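Local coordinates for OxyA protein (Actinoplanes teichomyceticus, PDB 5HH3) that probably catalyses a phenolic coupling that cyclises the peptide precursor of a glycopeptide antibiotic, as a heme-dependent cytochrome P450 enzyme, at residues R24-P29 with R320-P325; R202-P207 with D221-A226. All coordinates share one frame; numbering follows the deposited sequence.

Interaction 1: R24-P29 with R320-P325; sequences RFDPVP and RNFPRP
The phenyl ring of Phe-322 reaches across to Pro-27 and Asp-26 and meets the two in different ways. Pro-27 covers a face: its CD lies over the centre of the ring, 4.0 Å from the centroid of Phe-322 and 13° off the ring normal, a CH-pi contact. Proline suits this place because the CD next to its nitrogen carries slightly polarised C-H bonds that a pi cloud attracts. On the opposite face sits CB of Pro-323, joined to Phe-322 by a cis peptide bond, so two prolines sandwich the ring, whose flat phenyl offers each a broad face. With CG anti to the backbone N (chi1 -174°), Phe-322 extends out of its loop, which follows helix 314-318, to the short, weakly bonded strand 26-27 that pairs antiparallel with strand 22-23 near the N-terminus of this P450 chain. Asp-26 comes in at about a right angle to Phe-322, its carboxylate plane turned 49° from the ring. OD2 of Asp-26, probably negatively charged, stands obliquely 3.3 Å from CZ of Phe-322, the far end of the ring. A short acidic side chain suits this spot: beside the ring, its OD1 still makes a long, weak ion pair with Arg-319 of the same loop.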
ATOM      1  N   ARG B  24       9.757  -3.399  23.025  1.00 38.35           N
ATOM      2  CA  ARG B  24      10.860  -2.575  23.512  1.00 38.48           C
ATOM      3  C   ARG B  24      12.002  -2.609  22.468  1.00 36.17           C
ATOM      4  O   ARG B  24      11.801  -2.101  21.379  1.00 35.23           O
ATOM      5  CB  ARG B  24      11.246  -2.979  24.949  1.00 41.35           C
ATOM      6  CG  ARG B  24      10.053  -2.927  25.903  1.00 44.80           C
ATOM      7  CD  ARG B  24      10.387  -3.223  27.366  1.00 48.14           C
ATOM      8  NE  ARG B  24      11.160  -2.122  27.957  1.00 50.47           N
ATOM      9  CZ  ARG B  24      12.476  -2.123  28.203  1.00 51.81           C
ATOM     10  NH1 ARG B  24      13.231  -3.193  27.942  1.00 51.97           N
ATOM     11  NH2 ARG B  24      13.050  -1.037  28.739  1.00 52.13           N
ATOM     12  N   PHE B  25      13.147  -3.224  22.754  1.00 35.42           N
ATOM     13  CA  PHE B  25      14.246  -3.336  21.789  1.00 34.50           C
ATOM     14  C   PHE B  25      14.256  -4.636  20.992  1.00 34.00           C
ATOM     15  O   PHE B  25      15.060  -4.777  20.065  1.00 32.65           O
ATOM     16  CB  PHE B  25      15.600  -3.205  22.510  1.00 35.25           C
ATOM     17  CG  PHE B  25      15.742  -1.931  23.271  1.00 35.60           C
ATOM     18  CD1 PHE B  25      15.992  -0.748  22.598  1.00 35.17           C
ATOM     19  CD2 PHE B  25      15.576  -1.900  24.636  1.00 37.28           C
ATOM     20  CE1 PHE B  25      16.109   0.443  23.286  1.00 35.96           C
ATOM     21  CE2 PHE B  25      15.688  -0.704  25.333  1.00 38.35           C
ATOM     22  CZ  PHE B  25      15.948   0.465  24.656  1.00 37.19           C
ATOM     23  N   ASP B  26      13.386  -5.574  21.353  1.00 34.21           N
ATOM     24  CA  ASP B  26      13.412  -6.900  20.773  1.00 34.60           C
ATOM     25  C   ASP B  26      12.512  -7.072  19.558  1.00 33.44           C
ATOM     26  O   ASP B  26      11.480  -6.411  19.459  1.00 33.00           O
ATOM     27  CB  ASP B  26      13.007  -7.915  21.804  1.00 36.51           C
ATOM     28  CG  ASP B  26      13.901  -7.899  23.015  1.00 39.53           C
ATOM     29  OD1 ASP B  26      15.028  -7.357  22.949  1.00 42.49           O
ATOM     30  OD2 ASP B  26      13.453  -8.447  24.019  1.00 40.58           O
ATOM     31  N   PRO B  27      12.879  -8.011  18.657  1.00 32.50           N
ATOM     32  CA  PRO B  27      11.958  -8.516  17.628  1.00 31.89           C
ATOM     33  C   PRO B  27      10.697  -9.109  18.265  1.00 33.03           C
ATOM     34  O   PRO B  27      10.816  -9.707  19.333  1.00 32.97           O
ATOM     35  CB  PRO B  27      12.751  -9.653  16.970  1.00 32.70           C
ATOM     36  CG  PRO B  27      14.173  -9.443  17.363  1.00 33.36           C
ATOM     37  CD  PRO B  27      14.138  -8.780  18.693  1.00 32.99           C
ATOM     38  N   VAL B  28       9.526  -8.957  17.631  1.00 32.34           N
ATOM     39  CA  VAL B  28       8.280  -9.560  18.155  1.00 33.45           C
ATOM     40  C   VAL B  28       8.234 -11.087  17.938  1.00 33.42           C
ATOM     41  O   VAL B  28       8.963 -11.609  17.075  1.00 30.41           O
ATOM     42  CB  VAL B  28       6.989  -8.899  17.589  1.00 34.63           C
ATOM     43  CG1 VAL B  28       6.915  -7.434  18.018  1.00 36.26           C
ATOM     44  CG2 VAL B  28       6.869  -9.044  16.074  1.00 33.14           C
ATOM     45  N   PRO B  29       7.383 -11.817  18.721  1.00 34.71           N
ATOM     46  CA  PRO B  29       7.326 -13.283  18.598  1.00 35.67           C
ATOM     47  C   PRO B  29       7.121 -13.818  17.183  1.00 35.22           C
ATOM     48  O   PRO B  29       7.645 -14.872  16.846  1.00 36.29           O
ATOM     49  CB  PRO B  29       6.128 -13.651  19.473  1.00 36.88           C
ATOM     50  CG  PRO B  29       6.157 -12.636  20.555  1.00 37.98           C
ATOM     51  CD  PRO B  29       6.601 -11.354  19.887  1.00 36.52           C
ATOM     52  N   ARG B 320      20.181 -12.146  15.085  1.00 31.30           N
ATOM     53  CA  ARG B 320      19.945 -13.527  14.649  1.00 33.81           C
ATOM     54  C   ARG B 320      19.990 -14.549  15.780  1.00 34.46           C
ATOM     55  O   ARG B 320      19.341 -15.599  15.686  1.00 36.44           O
ATOM     56  CB  ARG B 320      20.923 -13.928  13.551  1.00 35.27           C
ATOM     57  CG  ARG B 320      22.370 -14.115  14.000  1.00 39.06           C
ATOM     58  CD  ARG B 320      23.250 -14.341  12.774  1.00 42.02           C
ATOM     59  NE  ARG B 320      24.654 -13.986  12.966  1.00 45.49           N
ATOM     60  CZ  ARG B 320      25.122 -12.742  13.117  1.00 48.64           C
ATOM     61  NH1 ARG B 320      24.309 -11.676  13.164  1.00 51.06           N
ATOM     62  NH2 ARG B 320      26.431 -12.547  13.245  1.00 50.43           N
ATOM     63  N   ASN B 321      20.740 -14.256  16.831  1.00 34.88           N
ATOM     64  CA  ASN B 321      20.831 -15.160  17.993  1.00 36.62           C
ATOM     65  C   ASN B 321      19.837 -14.845  19.134  1.00 36.57           C
ATOM     66  O   ASN B 321      19.874 -15.505  20.143  1.00 37.98           O
ATOM     67  CB  ASN B 321      22.283 -15.210  18.508  1.00 37.53           C
ATOM     68  CG  ASN B 321      23.238 -15.823  17.493  1.00 38.59           C
ATOM     69  OD1 ASN B 321      22.934 -16.830  16.872  1.00 38.88           O
ATOM     70  ND2 ASN B 321      24.386 -15.204  17.310  1.00 40.20           N
ATOM     71  N   PHE B 322      18.946 -13.872  18.963  1.00 35.89           N
ATOM     72  CA  PHE B 322      17.867 -13.609  19.937  1.00 37.25           C
ATOM     73  C   PHE B 322      17.025 -14.881  20.115  1.00 38.66           C
ATOM     74  O   PHE B 322      16.723 -15.499  19.127  1.00 37.40           O
ATOM     75  CB  PHE B 322      16.962 -12.474  19.416  1.00 37.55           C
ATOM     76  CG  PHE B 322      15.912 -12.030  20.401  1.00 39.18           C
ATOM     77  CD1 PHE B 322      16.273 -11.305  21.536  1.00 40.38           C
ATOM     78  CD2 PHE B 322      14.575 -12.362  20.221  1.00 40.81           C
ATOM     79  CE1 PHE B 322      15.319 -10.912  22.465  1.00 42.07           C
ATOM     80  CE2 PHE B 322      13.614 -11.965  21.155  1.00 41.39           C
ATOM     81  CZ  PHE B 322      13.985 -11.242  22.267  1.00 42.22           C
ATOM     82  N   PRO B 323      16.653 -15.314  21.323  1.00 42.32           N
ATOM     83  CA  PRO B 323      16.838 -14.640  22.617  1.00 43.57           C
ATOM     84  C   PRO B 323      18.019 -15.139  23.460  1.00 45.83           C
ATOM     85  O   PRO B 323      18.052 -14.917  24.671  1.00 45.30           O
ATOM     86  CB  PRO B 323      15.540 -14.990  23.322  1.00 45.07           C
ATOM     87  CG  PRO B 323      15.311 -16.401  22.898  1.00 45.48           C
ATOM     88  CD  PRO B 323      15.722 -16.450  21.443  1.00 43.72           C
ATOM     89  N   ARG B 324      19.007 -15.758  22.829  1.00 46.89           N
ATOM     90  CA  ARG B 324      20.125 -16.334  23.568  1.00 49.41           C
ATOM     91  C   ARG B 324      20.992 -15.221  24.174  1.00 48.78           C
ATOM     92  O   ARG B 324      21.011 -14.089  23.657  1.00 48.75           O
ATOM     93  CB  ARG B 324      20.970 -17.246  22.665  1.00 51.29           C
ATOM     94  CG  ARG B 324      20.228 -18.427  22.040  1.00 54.37           C
ATOM     95  CD  ARG B 324      20.911 -18.891  20.750  1.00 57.13           C
ATOM     96  NE  ARG B 324      22.330 -19.173  20.979  1.00 60.67           N
ATOM     97  CZ  ARG B 324      22.845 -20.361  21.302  1.00 67.00           C
ATOM     98  NH1 ARG B 324      22.073 -21.450  21.425  1.00 69.09           N
ATOM     99  NH2 ARG B 324      24.164 -20.470  21.503  1.00 70.16           N
ATOM    100  N   PRO B 325      21.719 -15.526  25.266  1.00 49.86           N
ATOM    101  CA  PRO B 325      22.567 -14.527  25.922  1.00 49.62           C
ATOM    102  C   PRO B 325      23.524 -13.741  25.023  1.00 48.32           C
ATOM    103  O   PRO B 325      23.749 -12.549  25.271  1.00 47.59           O
ATOM    104  CB  PRO B 325      23.378 -15.365  26.914  1.00 52.17           C
ATOM    105  CG  PRO B 325      22.459 -16.475  27.275  1.00 53.00           C
ATOM    106  CD  PRO B 325      21.732 -16.809  26.003  1.00 51.09           C
TER

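Interaction 2: R202-P207 with D221-A226; sequences RTRRDP and DEITDA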
ATOM      1  N   ARG B 202      23.632  29.756  -6.871  1.00 68.19           N
ATOM      2  CA  ARG B 202      24.784  30.301  -6.129  1.00 69.54           C
ATOM      3  C   ARG B 202      26.001  29.388  -6.198  1.00 67.48           C
ATOM      4  O   ARG B 202      27.085  29.822  -6.588  1.00 67.19           O
ATOM      5  CB  ARG B 202      24.419  30.632  -4.677  1.00 70.02           C
ATOM      6  CG  ARG B 202      23.735  31.992  -4.540  1.00 74.87           C
ATOM      7  CD  ARG B 202      23.487  32.385  -3.084  1.00 76.29           C
ATOM      8  NE  ARG B 202      22.273  31.764  -2.529  1.00 76.53           N
ATOM      9  CZ  ARG B 202      22.215  30.754  -1.656  1.00 75.97           C
ATOM     10  NH1 ARG B 202      23.312  30.161  -1.174  1.00 75.69           N
ATOM     11  NH2 ARG B 202      21.018  30.311  -1.265  1.00 76.76           N
ATOM     12  N   THR B 203      25.792  28.108  -5.894  1.00 65.29           N
ATOM     13  CA  THR B 203      26.865  27.114  -5.940  1.00 64.69           C
ATOM     14  C   THR B 203      27.532  27.040  -7.316  1.00 65.94           C
ATOM     15  O   THR B 203      28.763  27.104  -7.403  1.00 66.14           O
ATOM     16  CB  THR B 203      26.338  25.740  -5.518  1.00 63.08           C
ATOM     17  OG1 THR B 203      25.720  25.874  -4.235  1.00 63.28           O
ATOM     18  CG2 THR B 203      27.458  24.702  -5.438  1.00 62.56           C
ATOM     19  N   ARG B 204      26.732  26.940  -8.379  1.00 66.71           N
ATOM     20  CA  ARG B 204      27.275  26.896  -9.745  1.00 69.88           C
ATOM     21  C   ARG B 204      28.097  28.133 -10.145  1.00 75.17           C
ATOM     22  O   ARG B 204      28.955  28.026 -11.010  1.00 77.62           O
ATOM     23  CB  ARG B 204      26.174  26.643 -10.791  1.00 68.79           C
ATOM     24  CG  ARG B 204      25.638  25.222 -10.781  1.00 65.53           C
ATOM     25  CD  ARG B 204      24.716  24.958 -11.952  1.00 64.64           C
ATOM     26  NE  ARG B 204      23.886  23.772 -11.733  1.00 61.20           N
ATOM     27  CZ  ARG B 204      24.270  22.499 -11.903  1.00 58.30           C
ATOM     28  NH1 ARG B 204      25.512  22.182 -12.262  1.00 58.31           N
ATOM     29  NH2 ARG B 204      23.398  21.528 -11.686  1.00 55.65           N
ATOM     30  N   ARG B 205      27.853  29.289  -9.529  1.00 80.44           N
ATOM     31  CA  ARG B 205      28.702  30.478  -9.762  1.00 85.86           C
ATOM     32  C   ARG B 205      30.060  30.355  -9.056  1.00 85.97           C
ATOM     33  O   ARG B 205      31.092  30.578  -9.682  1.00 88.03           O
ATOM     34  CB  ARG B 205      27.980  31.780  -9.385  1.00 90.01           C
ATOM     35  CG  ARG B 205      26.851  32.137 -10.346  1.00 94.88           C
ATOM     36  CD  ARG B 205      26.179  33.478 -10.039  1.00100.51           C
ATOM     37  NE  ARG B 205      24.754  33.455 -10.418  1.00103.67           N
ATOM     38  CZ  ARG B 205      23.724  33.095  -9.630  1.00102.86           C
ATOM     39  NH1 ARG B 205      23.896  32.730  -8.357  1.00100.08           N
ATOM     40  NH2 ARG B 205      22.485  33.110 -10.128  1.00104.36           N
ATOM     41  N   ASP B 206      30.061  29.993  -7.772  1.00 86.04           N
ATOM     42  CA  ASP B 206      31.312  29.669  -7.049  1.00 87.29           C
ATOM     43  C   ASP B 206      31.132  28.501  -6.051  1.00 85.20           C
ATOM     44  O   ASP B 206      30.520  28.666  -4.986  1.00 83.99           O
ATOM     45  CB  ASP B 206      31.950  30.908  -6.384  1.00 89.73           C
ATOM     46  CG  ASP B 206      30.936  31.847  -5.761  1.00 90.30           C
ATOM     47  OD1 ASP B 206      30.076  31.376  -4.990  1.00 87.03           O
ATOM     48  OD2 ASP B 206      31.012  33.065  -6.034  1.00 91.82           O
ATOM     49  N   PRO B 207      31.637  27.302  -6.409  1.00 84.13           N
ATOM     50  CA  PRO B 207      31.438  26.155  -5.510  1.00 82.12           C
ATOM     51  C   PRO B 207      32.064  26.303  -4.111  1.00 81.87           C
ATOM     52  O   PRO B 207      33.239  26.631  -3.987  1.00 82.39           O
ATOM     53  CB  PRO B 207      32.071  24.982  -6.271  1.00 81.71           C
ATOM     54  CG  PRO B 207      32.683  25.545  -7.506  1.00 83.74           C
ATOM     55  CD  PRO B 207      32.078  26.880  -7.748  1.00 85.23           C
ATOM     56  N   ASP B 221      28.817  19.823 -14.528  1.00 70.23           N
ATOM     57  CA  ASP B 221      28.012  19.718 -15.738  1.00 72.38           C
ATOM     58  C   ASP B 221      27.107  18.488 -15.749  1.00 67.69           C
ATOM     59  O   ASP B 221      25.907  18.605 -16.037  1.00 67.97           O
ATOM     60  CB  ASP B 221      28.869  19.739 -16.995  1.00 77.37           C
ATOM     61  CG  ASP B 221      28.109  20.303 -18.188  1.00 82.87           C
ATOM     62  OD1 ASP B 221      27.243  21.187 -17.949  1.00 85.30           O
ATOM     63  OD2 ASP B 221      28.366  19.877 -19.343  1.00 83.35           O
ATOM     64  N   GLU B 222      27.660  17.335 -15.362  1.00 62.16           N
ATOM     65  CA  GLU B 222      26.984  16.068 -15.553  1.00 57.42           C
ATOM     66  C   GLU B 222      25.813  15.841 -14.588  1.00 53.22           C
ATOM     67  O   GLU B 222      25.073  14.878 -14.763  1.00 50.70           O
ATOM     68  CB  GLU B 222      27.990  14.901 -15.489  1.00 57.19           C
ATOM     69  CG  GLU B 222      29.101  14.913 -16.561  1.00 60.29           C
ATOM     70  CD  GLU B 222      28.650  14.516 -17.982  1.00 61.65           C
ATOM     71  OE1 GLU B 222      27.627  13.821 -18.160  1.00 60.86           O
ATOM     72  OE2 GLU B 222      29.342  14.886 -18.959  1.00 64.75           O
ATOM     73  N   ILE B 223      25.655  16.693 -13.566  1.00 50.57           N
ATOM     74  CA  ILE B 223      24.532  16.585 -12.615  1.00 47.02           C
ATOM     75  C   ILE B 223      23.565  17.756 -12.810  1.00 47.48           C
ATOM     76  O   ILE B 223      23.994  18.889 -13.048  1.00 47.51           O
ATOM     77  CB  ILE B 223      25.015  16.465 -11.145  1.00 45.61           C
ATOM     78  CG1 ILE B 223      23.861  15.988 -10.245  1.00 43.68           C
ATOM     79  CG2 ILE B 223      25.615  17.768 -10.618  1.00 46.65           C
ATOM     80  CD1 ILE B 223      24.290  15.545  -8.871  1.00 42.57           C
ATOM     81  N   THR B 224      22.263  17.481 -12.747  1.00 46.26           N
ATOM     82  CA  THR B 224      21.249  18.535 -12.960  1.00 47.76           C
ATOM     83  C   THR B 224      20.854  19.196 -11.629  1.00 47.31           C
ATOM     84  O   THR B 224      21.098  18.635 -10.532  1.00 44.99           O
ATOM     85  CB  THR B 224      19.958  17.969 -13.584  1.00 47.28           C
ATOM     86  OG1 THR B 224      19.315  17.108 -12.641  1.00 44.73           O
ATOM     87  CG2 THR B 224      20.238  17.203 -14.899  1.00 48.05           C
ATOM     88  N   ASP B 225      20.196  20.346 -11.733  1.00 49.23           N
ATOM     89  CA  ASP B 225      19.667  21.073 -10.571  1.00 49.98           C
ATOM     90  C   ASP B 225      18.669  20.236  -9.802  1.00 48.15           C
ATOM     91  O   ASP B 225      18.743  20.185  -8.574  1.00 47.09           O
ATOM     92  CB  ASP B 225      19.015  22.409 -10.989  1.00 53.32           C
ATOM     93  CG  ASP B 225      20.016  23.399 -11.503  1.00 56.82           C
ATOM     94  OD1 ASP B 225      21.224  23.134 -11.327  1.00 57.84           O
ATOM     95  OD2 ASP B 225      19.620  24.451 -12.081  1.00 60.71           O
ATOM     96  N   ALA B 226      17.770  19.560 -10.522  1.00 48.13           N
ATOM     97  CA  ALA B 226      16.754  18.687  -9.910  1.00 47.38           C
ATOM     98  C   ALA B 226      17.351  17.533  -9.111  1.00 44.93           C
ATOM     99  O   ALA B 226      16.842  17.176  -8.041  1.00 43.28           O
ATOM    100  CB  ALA B 226      15.820  18.122 -10.973  1.00 48.50           C
TER
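The guanidinium of Arg-204 meets the 221-226 segment with its edge: Asp-225 OD1, the carbonyl oxygen of Ile-223 and the backbone carbon of Thr-224 all lie round its rim, near its plane. Its plane and that of the Asp-225 carboxylate are 35° apart. The grip is side-on, with two nitrogens sharing one oxygen. NE of Arg-204 is 2.8 Å from Asp-225 OD1 and uses its syn lone pair, while NH2 of Arg-204, 2.7 Å from the same OD1, meets it nearly along the C-O direction. Both bonds are bent, to 143°, as expected when two N-H groups converge on a single atom. NH2 of Arg-204 also donates to O of Ile-223, at 3.0 Å and from above the carbonyl plane.

Arginine suits the end of helix 182-205 because its chain, extended from CG to NE, carries several donors across to the turn before helix 225-256. There Thr-224 is the N-cap: its side chain caps a backbone N in the first turn while Glu-227 OE1 accepts from Thr-224 N, consistent with a capping box. Asp-225 opens that turn, where an acidic side chain is probably favoured by the helix dipole. NH1 of Arg-204 reaches Gly-220 O, so the guanidinium ties together both ends of the turn. Ile-223, by contrast, is buried against helices 98-106 and 211-219.

In the P450 fold, the long helix 225-256 is probably helix I, which passes over the heme. With one charge pair and backbone carbonyls engaged together, the positive charge of Arg-204 is probably well balanced, and the guanidinium's rotation is restrained by bonds from all three nitrogens.

Interactions 1 and 2 lie on opposite sides of the chain's centre, about 47 Å apart between centres and about 35 Å between nearest atoms, and share no helix or strand. Along the sequence they are nested: residues 202-207 and 221-226 both fall within the long, mostly helical span between 24-29 and 320-325. Interaction 1 is therefore long-range, bringing the N-terminal strand 26-27 to a loop late in the chain, whereas interaction 2 is local and joins the end of helix 182-205 to the start of helix 225-256, across the intervening helix 211-219. Neither contact is part of the heme site; both lie at the periphery of the P450 fold.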